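Local coordinates for protein aminotransferase class I and II (Streptococcus suis 89/1591, PDB 3OP7) that probably transfers amino groups between amino acids and 2-oxo acids as a pyridoxal 5'-phosphate-dependent aminotransferase of class I and II, at residues A[81-85]-A[241-245]; A[72-76]-A[232-236]; A[89-94]-A[216-220]; A[188-194]-A[206-211]. All coordinates share one frame; numbering follows the deposited sequence. Where two conformers were deposited one is given.

Interaction 1: residues A[81-85]-A[241-245]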
loop_
_atom_site.group_PDB
_atom_site.type_symbol
_atom_site.label_atom_id
_atom_site.label_comp_id
_atom_site.label_asym_id
_atom_site.label_seq_id
_atom_site.Cartn_x
_atom_site.Cartn_y
_atom_site.Cartn_z
ATOM N N PRO A 81 -12.753 -14.662 12.765
ATOM C CA PRO A 81 -11.416 -14.235 12.348
ATOM C C PRO A 81 -11.119 -14.413 10.865
ATOM O O PRO A 81 -10.368 -13.613 10.291
ATOM C CB PRO A 81 -10.480 -15.168 13.146
ATOM C CG PRO A 81 -11.281 -15.664 14.282
ATOM C CD PRO A 81 -12.735 -15.554 13.947
ATOM N N GLU A 82 -11.624 -15.490 10.262
ATOM C CA GLU A 82 -11.414 -15.749 8.835
ATOM C C GLU A 82 -11.992 -14.658 7.911
ATOM O O GLU A 82 -11.659 -14.592 6.733
ATOM C CB GLU A 82 -11.990 -17.129 8.436
ATOM C CG GLU A 82 -13.560 -17.159 8.534
ATOM C CD GLU A 82 -14.208 -18.566 8.508
ATOM O OE1 GLU A 82 -14.057 -19.281 7.500
ATOM O OE2 GLU A 82 -14.930 -18.924 9.470
ATOM N N GLN A 83 -12.841 -13.785 8.443
ATOM C CA GLN A 83 -13.424 -12.692 7.683
ATOM C C GLN A 83 -12.550 -11.410 7.711
ATOM O O GLN A 83 -12.959 -10.370 7.165
ATOM C CB GLN A 83 -14.796 -12.367 8.247
ATOM C CG GLN A 83 -15.854 -13.482 8.074
ATOM C CD GLN A 83 -17.147 -13.124 8.733
ATOM O OE1 GLN A 83 -17.509 -13.697 9.768
ATOM N NE2 GLN A 83 -17.870 -12.159 8.157
ATOM N N ILE A 84 -11.347 -11.487 8.304
ATOM C CA ILE A 84 -10.486 -10.298 8.506
ATOM C C ILE A 84 -9.265 -10.401 7.654
ATOM O O ILE A 84 -8.570 -11.437 7.713
ATOM C CB ILE A 84 -10.043 -10.167 9.980
ATOM C CG1 ILE A 84 -11.260 -10.167 10.930
ATOM C CG2 ILE A 84 -9.210 -8.889 10.206
ATOM C CD1 ILE A 84 -12.378 -9.048 10.651
ATOM N N LEU A 85 -8.987 -9.355 6.877
ATOM C CA LEU A 85 -7.744 -9.223 6.151
ATOM C C LEU A 85 -7.020 -7.956 6.588
ATOM O O LEU A 85 -7.537 -6.852 6.471
ATOM C CB LEU A 85 -7.936 -9.181 4.630
ATOM C CG LEU A 85 -8.548 -10.405 3.972
ATOM C CD1 LEU A 85 -8.803 -10.096 2.497
ATOM C CD2 LEU A 85 -7.606 -11.617 4.143
ATOM N N THR A 241 -14.249 -11.905 1.132
ATOM C CA THR A 241 -12.904 -12.111 1.675
ATOM C C THR A 241 -12.093 -13.000 0.756
ATOM O O THR A 241 -10.908 -12.745 0.447
ATOM C CB THR A 241 -12.960 -12.692 3.102
ATOM O OG1 THR A 241 -13.658 -11.752 3.945
ATOM C CG2 THR A 241 -11.572 -12.868 3.695
ATOM N N ASP A 242 -12.731 -14.063 0.297
ATOM C CA ASP A 242 -12.040 -14.968 -0.651
ATOM C C ASP A 242 -11.648 -14.303 -1.966
ATOM O O ASP A 242 -10.629 -14.685 -2.550
ATOM C CB ASP A 242 -12.898 -16.174 -1.007
ATOM C CG ASP A 242 -12.771 -17.320 -0.013
ATOM O OD1 ASP A 242 -11.786 -17.338 0.750
ATOM O OD2 ASP A 242 -13.660 -18.228 -0.017
ATOM N N ILE A 243 -12.453 -13.361 -2.462
ATOM C CA ILE A 243 -12.075 -12.622 -3.670
ATOM C C ILE A 243 -10.867 -11.738 -3.404
ATOM O O ILE A 243 -9.829 -11.819 -4.101
ATOM C CB ILE A 243 -13.227 -11.790 -4.205
ATOM C CG1 ILE A 243 -14.368 -12.677 -4.708
ATOM C CG2 ILE A 243 -12.743 -10.857 -5.286
ATOM C CD1 ILE A 243 -15.661 -11.922 -5.012
ATOM N N LEU A 244 -10.956 -10.972 -2.327
ATOM C CA LEU A 244 -9.913 -9.966 -2.018
ATOM C C LEU A 244 -8.536 -10.588 -1.859
ATOM O O LEU A 244 -7.552 -9.966 -2.174
ATOM C CB LEU A 244 -10.260 -9.175 -0.775
ATOM C CG LEU A 244 -11.593 -8.432 -0.747
ATOM C CD1 LEU A 244 -11.773 -7.520 0.520
ATOM C CD2 LEU A 244 -11.892 -7.616 -1.978
ATOM N N ARG A 245 -8.478 -11.811 -1.332
ATOM C CA ARG A 245 -7.198 -12.449 -1.014
ATOM C C ARG A 245 -6.307 -12.648 -2.228
ATOM O O ARG A 245 -5.098 -12.839 -2.074
ATOM C CB ARG A 245 -7.405 -13.828 -0.422
ATOM C CG ARG A 245 -7.947 -13.890 0.950
ATOM C CD ARG A 245 -7.770 -15.319 1.408
ATOM N NE ARG A 245 -7.831 -15.339 2.833
ATOM C CZ ARG A 245 -8.956 -15.581 3.474
ATOM N NH1 ARG A 245 -10.032 -15.896 2.770
ATOM N NH2 ARG A 245 -8.996 -15.548 4.795
#
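L85 puts its isobutyl end against one side of helix 238-244. Its two branches divide the work. CD1 lies 3.7 Å from CB of L244. CD2 lies 3.9 Å from CG of R245. The branch point takes the third neighbour, with L85 CG 3.9 Å from CG2 of T241. The L85 and T241 side chains run past each other in opposite directions. The torsions of T241 sort its two ends: the methyl is anti to the backbone N, and OG1 sits beside that N (chi1 -61°). The methyl thus faces L85 and also comes within 3.5 Å of the carbonyl O of E82. The hydroxyl bonds back to N237 O.

The contact lies at the border of the mixed sheet of the fold type I large domain. Strand 84-87 is one of its two outermost strands in this chain. Helix 238-244 packs here just after strand 232-235, the neighbour of 84-87.

R245 crosses L85 at about a right angle. Its chain is extended from CG to NE, which carries the guanidinium past L85 to the 3-10 turn at 81-83. The group has two deposited conformers, so its bonds describe one of them. In that one, NH2 makes a weak bond of 3.4 Å to E82 O, with an N-H...O angle of 142°. NH1 forms a salt bridge of 3.0 Å with D242 OD1, and NE pairs with E63. The amide of Q83 has other partners: NE2 gives to A236 O, and OE1 takes K80 N. The backbone O of R245 bonds N14 of the second subunit.

Interaction 2: residues A[72-76]-A[232-236]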
loop_
_atom_site.group_PDB
_atom_site.type_symbol
_atom_site.label_atom_id
_atom_site.label_comp_id
_atom_site.label_asym_id
_atom_site.label_seq_id
_atom_site.Cartn_x
_atom_site.Cartn_y
_atom_site.Cartn_z
ATOM N N VAL A 72 -9.328 -8.310 16.179
ATOM C CA VAL A 72 -10.186 -7.506 15.305
ATOM C C VAL A 72 -11.600 -8.085 15.238
ATOM O O VAL A 72 -12.575 -7.344 15.390
ATOM C CB VAL A 72 -9.624 -7.330 13.901
ATOM C CG1 VAL A 72 -10.710 -6.735 12.965
ATOM C CG2 VAL A 72 -8.351 -6.442 13.884
ATOM N N SER A 73 -11.724 -9.398 14.990
ATOM C CA SER A 73 -13.048 -10.067 14.924
ATOM C C SER A 73 -13.883 -9.787 16.184
ATOM O O SER A 73 -15.092 -9.597 16.109
ATOM C CB SER A 73 -12.882 -11.569 14.606
ATOM O OG SER A 73 -12.481 -12.316 15.734
ATOM N N GLN A 74 -13.215 -9.706 17.321
ATOM C CA GLN A 74 -13.852 -9.521 18.608
ATOM C C GLN A 74 -14.397 -8.091 18.813
ATOM O O GLN A 74 -15.199 -7.848 19.727
ATOM C CB GLN A 74 -12.895 -9.892 19.736
ATOM C CG GLN A 74 -12.682 -11.393 19.904
ATOM C CD GLN A 74 -11.624 -11.718 20.949
ATOM O OE1 GLN A 74 -10.590 -11.042 21.055
ATOM N NE2 GLN A 74 -11.866 -12.765 21.715
ATOM N N LEU A 75 -13.976 -7.157 17.970
ATOM C CA LEU A 75 -14.519 -5.774 18.018
ATOM C C LEU A 75 -15.969 -5.727 17.501
ATOM O O LEU A 75 -16.666 -4.756 17.734
ATOM C CB LEU A 75 -13.653 -4.804 17.212
ATOM C CG LEU A 75 -12.177 -4.648 17.623
ATOM C CD1 LEU A 75 -11.393 -3.859 16.603
ATOM C CD2 LEU A 75 -12.081 -3.999 19.025
ATOM N N TYR A 76 -16.399 -6.773 16.816
ATOM C CA TYR A 76 -17.709 -6.864 16.203
ATOM C C TYR A 76 -18.534 -7.943 16.832
ATOM O O TYR A 76 -17.986 -8.827 17.515
ATOM C CB TYR A 76 -17.558 -7.265 14.742
ATOM C CG TYR A 76 -16.710 -6.333 13.929
ATOM C CD1 TYR A 76 -15.333 -6.521 13.843
ATOM C CD2 TYR A 76 -17.267 -5.257 13.259
ATOM C CE1 TYR A 76 -14.530 -5.676 13.083
ATOM C CE2 TYR A 76 -16.473 -4.386 12.504
ATOM C CZ TYR A 76 -15.087 -4.596 12.408
ATOM O OH TYR A 76 -14.321 -3.701 11.666
ATOM N N GLY A 232 -4.444 -1.455 8.964
ATOM C CA GLY A 232 -5.867 -1.475 8.856
ATOM C C GLY A 232 -6.397 -2.862 8.565
ATOM O O GLY A 232 -5.632 -3.857 8.611
ATOM N N TRP A 233 -7.703 -2.939 8.298
ATOM C CA TRP A 233 -8.266 -4.195 7.857
ATOM C C TRP A 233 -9.536 -3.986 7.062
ATOM O O TRP A 233 -10.170 -2.924 7.115
ATOM C CB TRP A 233 -8.585 -5.083 9.066
ATOM C CG TRP A 233 -9.554 -4.518 10.068
ATOM C CD1 TRP A 233 -10.937 -4.642 10.036
ATOM C CD2 TRP A 233 -9.270 -3.718 11.234
ATOM N NE1 TRP A 233 -11.492 -4.015 11.127
ATOM C CE2 TRP A 233 -10.495 -3.458 11.873
ATOM C CE3 TRP A 233 -8.095 -3.220 11.819
ATOM C CZ2 TRP A 233 -10.569 -2.708 13.046
ATOM C CZ3 TRP A 233 -8.180 -2.500 12.978
ATOM C CH2 TRP A 233 -9.404 -2.246 13.566
ATOM N N VAL A 234 -9.880 -5.044 6.333
ATOM C CA VAL A 234 -11.220 -5.234 5.817
ATOM C C VAL A 234 -11.906 -6.380 6.566
ATOM O O VAL A 234 -11.265 -7.436 6.801
ATOM C CB VAL A 234 -11.165 -5.614 4.326
ATOM C CG1 VAL A 234 -12.579 -5.745 3.746
ATOM C CG2 VAL A 234 -10.302 -4.621 3.565
ATOM N N ALA A 235 -13.174 -6.173 6.918
ATOM C CA ALA A 235 -14.026 -7.207 7.449
ATOM C C ALA A 235 -15.141 -7.390 6.435
ATOM O O ALA A 235 -15.793 -6.438 6.070
ATOM C CB ALA A 235 -14.590 -6.845 8.816
ATOM N N ALA A 236 -15.349 -8.605 5.950
ATOM C CA ALA A 236 -16.384 -8.831 4.938
ATOM C C ALA A 236 -16.917 -10.256 5.053
ATOM O O ALA A 236 -16.375 -11.070 5.804
ATOM C CB ALA A 236 -15.810 -8.594 3.553
#
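W233 meets V72 over one face and Y76 at its edge; these three residues bury most of the surface. V72 comes down on one face of the indole. Its CG1 stands 3.4 Å from the centroid of the five-membered ring of W233 and only 12° off the ring normal, a CH-pi contact. V72 CG2 lies nearer the six-membered ring, 3.8 Å from W233 CE3. With CG1 anti to the backbone N (chi1 168°), both methyls of V72 meet the indole.

Y76 meets the same ring at its edge. W233 NE1 donates to Y76 OH over 2.9 Å. The bond is nearly straight, with an N-H...O angle of 174°, and the oxygen lies almost in the indole plane. The indole nitrogen is likewise near the plane of the tyrosine ring. A type I turn from S73 to Y76 brings the tyrosine back toward strand 232-235. L75, within that turn, adds CD1 at 3.8 Å from CZ2 of W233.

The contact thus packs helix 66-73 and the turn on strand 232-235 of the large-domain sheet. I84 of the neighbouring strand 84-87 touches both V72 and W233, while I208 and E209 touch Y76.

One face contact and one edge bond work on the indole together. The methyls cover one face of its pi system, and the phenol oxygen satisfies its buried N-H. The straight in-plane bond also limits how far the indole can turn.

Interaction 3: residues A[89-94]-A[216-220]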
loop_
_atom_site.group_PDB
_atom_site.type_symbol
_atom_site.label_atom_id
_atom_site.label_comp_id
_atom_site.label_asym_id
_atom_site.label_seq_id
_atom_site.Cartn_x
_atom_site.Cartn_y
_atom_site.Cartn_z
ATOM N N GLY A 89 -3.021 0.231 6.489
ATOM C CA GLY A 89 -3.989 1.265 6.798
ATOM C C GLY A 89 -5.364 1.012 6.246
ATOM O O GLY A 89 -5.548 0.097 5.411
ATOM N N ALA A 90 -6.324 1.821 6.675
ATOM C CA ALA A 90 -7.606 1.928 5.979
ATOM C C ALA A 90 -7.417 2.327 4.498
ATOM O O ALA A 90 -8.203 1.910 3.644
ATOM C CB ALA A 90 -8.572 2.865 6.711
ATOM N N THR A 91 -6.331 3.066 4.194
ATOM C CA THR A 91 -5.987 3.429 2.818
ATOM C C THR A 91 -5.939 2.176 1.950
ATOM O O THR A 91 -6.588 2.082 0.904
ATOM C CB THR A 91 -4.674 4.242 2.743
ATOM O OG1 THR A 91 -4.791 5.470 3.510
ATOM C CG2 THR A 91 -4.387 4.633 1.321
ATOM N N GLY A 92 -5.118 1.225 2.399
ATOM C CA GLY A 92 -4.943 0.000 1.650
ATOM C C GLY A 92 -6.184 -0.839 1.601
ATOM O O GLY A 92 -6.423 -1.538 0.577
ATOM N N ALA A 93 -7.010 -0.771 2.659
ATOM C CA ALA A 93 -8.231 -1.542 2.710
ATOM C C ALA A 93 -9.282 -1.011 1.698
ATOM O O ALA A 93 -9.848 -1.778 0.907
ATOM C CB ALA A 93 -8.830 -1.595 4.070
ATOM N N ASN A 94 -9.505 0.304 1.702
ATOM C CA ASN A 94 -10.418 0.878 0.701
ATOM C C ASN A 94 -9.972 0.557 -0.712
ATOM O O ASN A 94 -10.815 0.193 -1.550
ATOM C CB ASN A 94 -10.577 2.424 0.845
ATOM C CG ASN A 94 -11.376 2.857 2.037
ATOM O OD1 ASN A 94 -12.341 2.197 2.465
ATOM N ND2 ASN A 94 -11.086 4.078 2.506
ATOM N N ALA A 216 -16.691 -3.699 5.878
ATOM C CA ALA A 216 -16.169 -2.754 6.856
ATOM C C ALA A 216 -14.690 -2.527 6.669
ATOM O O ALA A 216 -13.938 -3.497 6.548
ATOM C CB ALA A 216 -16.432 -3.266 8.274
ATOM N N VAL A 217 -14.302 -1.254 6.596
ATOM C CA VAL A 217 -12.916 -0.866 6.498
ATOM C C VAL A 217 -12.613 -0.112 7.777
ATOM O O VAL A 217 -13.386 0.745 8.253
ATOM C CB VAL A 217 -12.619 -0.032 5.226
ATOM C CG1 VAL A 217 -11.339 0.825 5.385
ATOM C CG2 VAL A 217 -12.510 -0.956 3.994
ATOM N N ASN A 218 -11.479 -0.439 8.394
ATOM C CA ASN A 218 -11.110 0.255 9.613
ATOM C C ASN A 218 -9.581 0.246 9.766
ATOM O O ASN A 218 -8.862 -0.306 8.936
ATOM C CB ASN A 218 -11.811 -0.362 10.822
ATOM C CG ASN A 218 -12.132 0.667 11.959
ATOM O OD1 ASN A 218 -11.334 1.569 12.238
ATOM N ND2 ASN A 218 -13.329 0.543 12.605
ATOM N N SER A 219 -9.106 0.909 10.810
ATOM C CA SER A 219 -7.658 0.903 11.080
ATOM C C SER A 219 -7.316 1.402 12.465
ATOM O O SER A 219 -8.176 1.847 13.213
ATOM C CB SER A 219 -6.912 1.697 10.059
ATOM O OG SER A 219 -6.883 3.050 10.319
ATOM N N LEU A 220 -6.037 1.318 12.784
ATOM C CA LEU A 220 -5.543 1.759 14.083
ATOM C C LEU A 220 -5.104 3.215 14.038
ATOM O O LEU A 220 -4.594 3.720 15.036
ATOM C CB LEU A 220 -4.428 0.885 14.589
ATOM C CG LEU A 220 -4.814 -0.606 14.801
ATOM C CD1 LEU A 220 -3.619 -1.476 15.242
ATOM C CD2 LEU A 220 -5.976 -0.767 15.790
#
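The flat amide of N94 turns its oxygen to V217. OD1 lies 3.4 Å from CG1 and 3.5 Å from CG2 of V217, so both methyls meet it. The nitrogen of the same amide is used by other partners, Q117 OE1 and D193 OD2. The second flat group, the amide of N218, serves its own strand. Its OD1 accepts from S219 N at 2.7 Å, in the carbonyl plane and on a lone pair.

V217 is the main apolar residue. Its CG1 is 3.7 Å from CB of A90, and both methyls reach CB of A93. With CG1 anti to the backbone N (chi1 158°), both methyls are turned to the helix. S219 closes the other end, with CB 3.4 Å from the backbone N of A90. The small residues let helix 89-101 run close over the strand, with axes 7.1 Å apart and nearly antiparallel at 159°.

This is the phosphate site of the cofactor in a fold type I enzyme. A90 N and S219 OG both bond OP1 of the pyridoxal phosphate carried by the modified lysine at 222. S219 OG also bonds S221 N. T91 OG1 bonds OP2.

The contact between the segments is therefore mostly apolar, while A90 N, T91 OG1 and S219 OG serve the phosphate. N94 OD1 is buried here against methyl groups with no partner in the model. N94 ND2 reaches D193, which bonds the pyridine N1, so this amide probably positions D193 from the second shell.

Interaction 4: residues A[188-194]-A[206-211]. With EDO (1,2-ethanediol), chain K.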
loop_
_atom_site.group_PDB
_atom_site.type_symbol
_atom_site.label_atom_id
_atom_site.label_comp_id
_atom_site.label_asym_id
_atom_site.label_seq_id
_atom_site.Cartn_x
_atom_site.Cartn_y
_atom_site.Cartn_z
ATOM N N ALA A 188 -26.736 -4.881 -3.631
ATOM C CA ALA A 188 -25.555 -4.009 -3.692
ATOM C C ALA A 188 -24.705 -4.197 -2.440
ATOM O O ALA A 188 -25.226 -4.363 -1.346
ATOM C CB ALA A 188 -25.972 -2.513 -3.816
ATOM N N TYR A 189 -23.395 -4.166 -2.596
ATOM C CA TYR A 189 -22.520 -4.152 -1.452
ATOM C C TYR A 189 -22.632 -2.780 -0.875
ATOM O O TYR A 189 -22.899 -1.819 -1.600
ATOM C CB TYR A 189 -21.075 -4.269 -1.842
ATOM C CG TYR A 189 -20.654 -5.561 -2.503
ATOM C CD1 TYR A 189 -20.685 -6.734 -1.811
ATOM C CD2 TYR A 189 -20.184 -5.570 -3.838
ATOM C CE1 TYR A 189 -20.274 -7.939 -2.431
ATOM C CE2 TYR A 189 -19.767 -6.743 -4.455
ATOM C CZ TYR A 189 -19.806 -7.923 -3.744
ATOM O OH TYR A 189 -19.385 -9.090 -4.359
ATOM N N ILE A 190 -22.346 -2.673 0.404
ATOM C CA ILE A 190 -22.117 -1.373 1.044
ATOM C C ILE A 190 -20.726 -1.384 1.670
ATOM O O ILE A 190 -20.453 -2.149 2.599
ATOM C CB ILE A 190 -23.169 -1.015 2.126
ATOM C CG1 ILE A 190 -24.585 -0.908 1.534
ATOM C CG2 ILE A 190 -22.759 0.330 2.785
ATOM C CD1 ILE A 190 -25.708 -0.765 2.564
ATOM N N LEU A 191 -19.832 -0.569 1.113
ATOM C CA LEU A 191 -18.487 -0.391 1.637
ATOM C C LEU A 191 -18.627 0.755 2.636
ATOM O O LEU A 191 -19.146 1.844 2.288
ATOM C CB LEU A 191 -17.543 0.060 0.553
ATOM C CG LEU A 191 -16.143 0.561 1.002
ATOM C CD1 LEU A 191 -15.423 -0.485 1.941
ATOM C CD2 LEU A 191 -15.234 0.920 -0.210
ATOM N N SER A 192 -18.254 0.505 3.880
ATOM C CA SER A 192 -18.288 1.534 4.913
ATOM C C SER A 192 -16.904 1.728 5.557
ATOM O O SER A 192 -16.370 0.823 6.198
ATOM C CB SER A 192 -19.322 1.142 5.970
ATOM O OG SER A 192 -19.446 2.156 6.960
ATOM N N ASP A 193 -16.286 2.870 5.288
ATOM C CA ASP A 193 -15.039 3.244 5.896
ATOM C C ASP A 193 -15.354 3.804 7.295
ATOM O O ASP A 193 -15.998 4.869 7.455
ATOM C CB ASP A 193 -14.322 4.248 4.988
ATOM C CG ASP A 193 -13.070 4.872 5.615
ATOM O OD1 ASP A 193 -12.936 4.935 6.850
ATOM O OD2 ASP A 193 -12.287 5.434 4.846
ATOM N N GLU A 194 -14.978 3.013 8.285
ATOM C CA GLU A 194 -15.320 3.213 9.653
ATOM C C GLU A 194 -14.151 3.602 10.531
ATOM O O GLU A 194 -14.165 3.343 11.734
ATOM C CB GLU A 194 -16.080 1.979 10.190
ATOM C CG GLU A 194 -17.379 1.798 9.421
ATOM C CD GLU A 194 -18.168 0.521 9.654
ATOM O OE1 GLU A 194 -17.633 -0.459 10.204
ATOM O OE2 GLU A 194 -19.388 0.538 9.295
ATOM N N SER A 206 -21.326 -1.308 13.122
ATOM C CA SER A 206 -20.616 -1.484 11.841
ATOM C C SER A 206 -21.587 -1.968 10.771
ATOM O O SER A 206 -22.543 -2.700 11.057
ATOM C CB SER A 206 -19.491 -2.489 11.990
ATOM O OG SER A 206 -18.876 -2.747 10.723
ATOM N N ILE A 207 -21.319 -1.578 9.535
ATOM C CA ILE A 207 -22.091 -2.080 8.395
ATOM C C ILE A 207 -22.193 -3.577 8.389
ATOM O O ILE A 207 -23.234 -4.143 8.103
ATOM C CB ILE A 207 -21.580 -1.526 7.016
ATOM C CG1 ILE A 207 -22.681 -1.605 5.965
ATOM C CG2 ILE A 207 -20.275 -2.177 6.487
ATOM C CD1 ILE A 207 -23.970 -0.811 6.276
ATOM N N ILE A 208 -21.100 -4.250 8.720
ATOM C CA ILE A 208 -21.131 -5.701 8.694
ATOM C C ILE A 208 -21.977 -6.344 9.810
ATOM O O ILE A 208 -22.330 -7.520 9.709
ATOM C CB ILE A 208 -19.702 -6.231 8.731
ATOM C CG1 ILE A 208 -19.660 -7.652 8.157
ATOM C CG2 ILE A 208 -19.134 -6.063 10.133
ATOM C CD1 ILE A 208 -18.263 -8.245 8.059
ATOM N N GLU A 209 -22.350 -5.574 10.832
ATOM C CA GLU A 209 -23.259 -6.037 11.887
ATOM C C GLU A 209 -24.740 -5.884 11.504
ATOM O O GLU A 209 -25.633 -6.428 12.205
ATOM C CB GLU A 209 -22.956 -5.291 13.205
ATOM C CG GLU A 209 -21.571 -5.630 13.779
ATOM C CD GLU A 209 -21.132 -4.754 14.932
ATOM O OE1 GLU A 209 -21.345 -3.515 14.945
ATOM O OE2 GLU A 209 -20.483 -5.314 15.837
ATOM N N VAL A 210 -25.009 -5.130 10.441
ATOM C CA VAL A 210 -26.373 -4.957 9.966
ATOM C C VAL A 210 -26.641 -5.493 8.566
ATOM O O VAL A 210 -27.801 -5.481 8.137
ATOM C CB VAL A 210 -26.834 -3.480 10.062
ATOM C CG1 VAL A 210 -26.956 -3.022 11.537
ATOM C CG2 VAL A 210 -25.945 -2.550 9.293
ATOM N N TYR A 211 -25.608 -5.956 7.871
ATOM C CA TYR A 211 -25.739 -6.409 6.470
ATOM C C TYR A 211 -24.688 -7.424 6.112
ATOM O O TYR A 211 -23.484 -7.151 6.234
ATOM C CB TYR A 211 -25.610 -5.196 5.549
ATOM C CG TYR A 211 -25.966 -5.380 4.080
ATOM C CD1 TYR A 211 -26.997 -6.238 3.672
ATOM C CD2 TYR A 211 -25.345 -4.614 3.125
ATOM C CE1 TYR A 211 -27.364 -6.349 2.327
ATOM C CE2 TYR A 211 -25.662 -4.731 1.781
ATOM C CZ TYR A 211 -26.689 -5.601 1.388
ATOM O OH TYR A 211 -27.027 -5.704 0.082
HETATM C C1 EDO K . -23.679 -5.083 17.511
HETATM O O1 EDO K . -24.756 -5.668 16.757
HETATM C C2 EDO K . -23.740 -3.559 17.415
HETATM O O2 EDO K . -22.451 -2.916 17.446
#
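E194 points its carboxylate at the start of the 206-211 segment and grips it with both oxygens. OE1 accepts from S206 OG at 2.7 Å. OE2 accepts from the backbone N of I207 at 2.9 Å, with an N-H...O angle of 168°. Both bonds use syn lone pairs. A third donor, S192 OG, reaches OE2 at 2.8 Å from the anti side, 32° out of the carboxylate plane. The extended chain of E194 carries the group out to these partners.

Earlier in the chain, on strand 189-193, the contact is apolar. I190 and I207 cross at about a right angle, with I190 CG2 3.7 Å from I207 CG1. S192 CB is tight on I207 CG2 at 3.5 Å. I190 also lies across Y211, its CD1 3.9 Å from CD2 of the ring. A188 O lies at the edge of the Y211 ring, and Y211 OH donates to it at 2.7 Å, tilted 25° from the carbonyl plane. Helix 173-184 lies against both I190 and Y211.

S206 is the N-cap of the short, weakly bonded helix. Its OG accepts a weak bond from I208 N. Its N bonds E209 OE1, which completes a capping box, with E194 bonded to S206 OG and I207 N at its start. E209 OE1 also takes a bond from a 1,2-ethanediol probably left from crystallisation. The helix belongs to the beta-alpha-beta unit that links parallel strands 189-193 and 214-219 in the large-domain sheet.

Overall arrangement
All four interactions reach the same mixed sheet. Interaction 3 is the most central, about 8 Å from the chain centre; interaction 1 is the outermost, at about 21 Å, and only partly buried. Strands 84-87, 232-235, 214-219 and 189-193 lie side by side and bring in interactions 1, 2, 3 and 4 in that order. Backbone bonds join them: L85 with V234, W233 with N218, V217 with S192 and E194. Interactions 2 and 4 also meet at Y76, which packs on S206 and E209. Chemistry follows place. Interaction 1 joins leucine packing to a weak arginine bond near the surface. An indole-phenol bond and a carboxylate accepting through both oxygens serve buried packing, and small residues adjoin the cofactor phosphate.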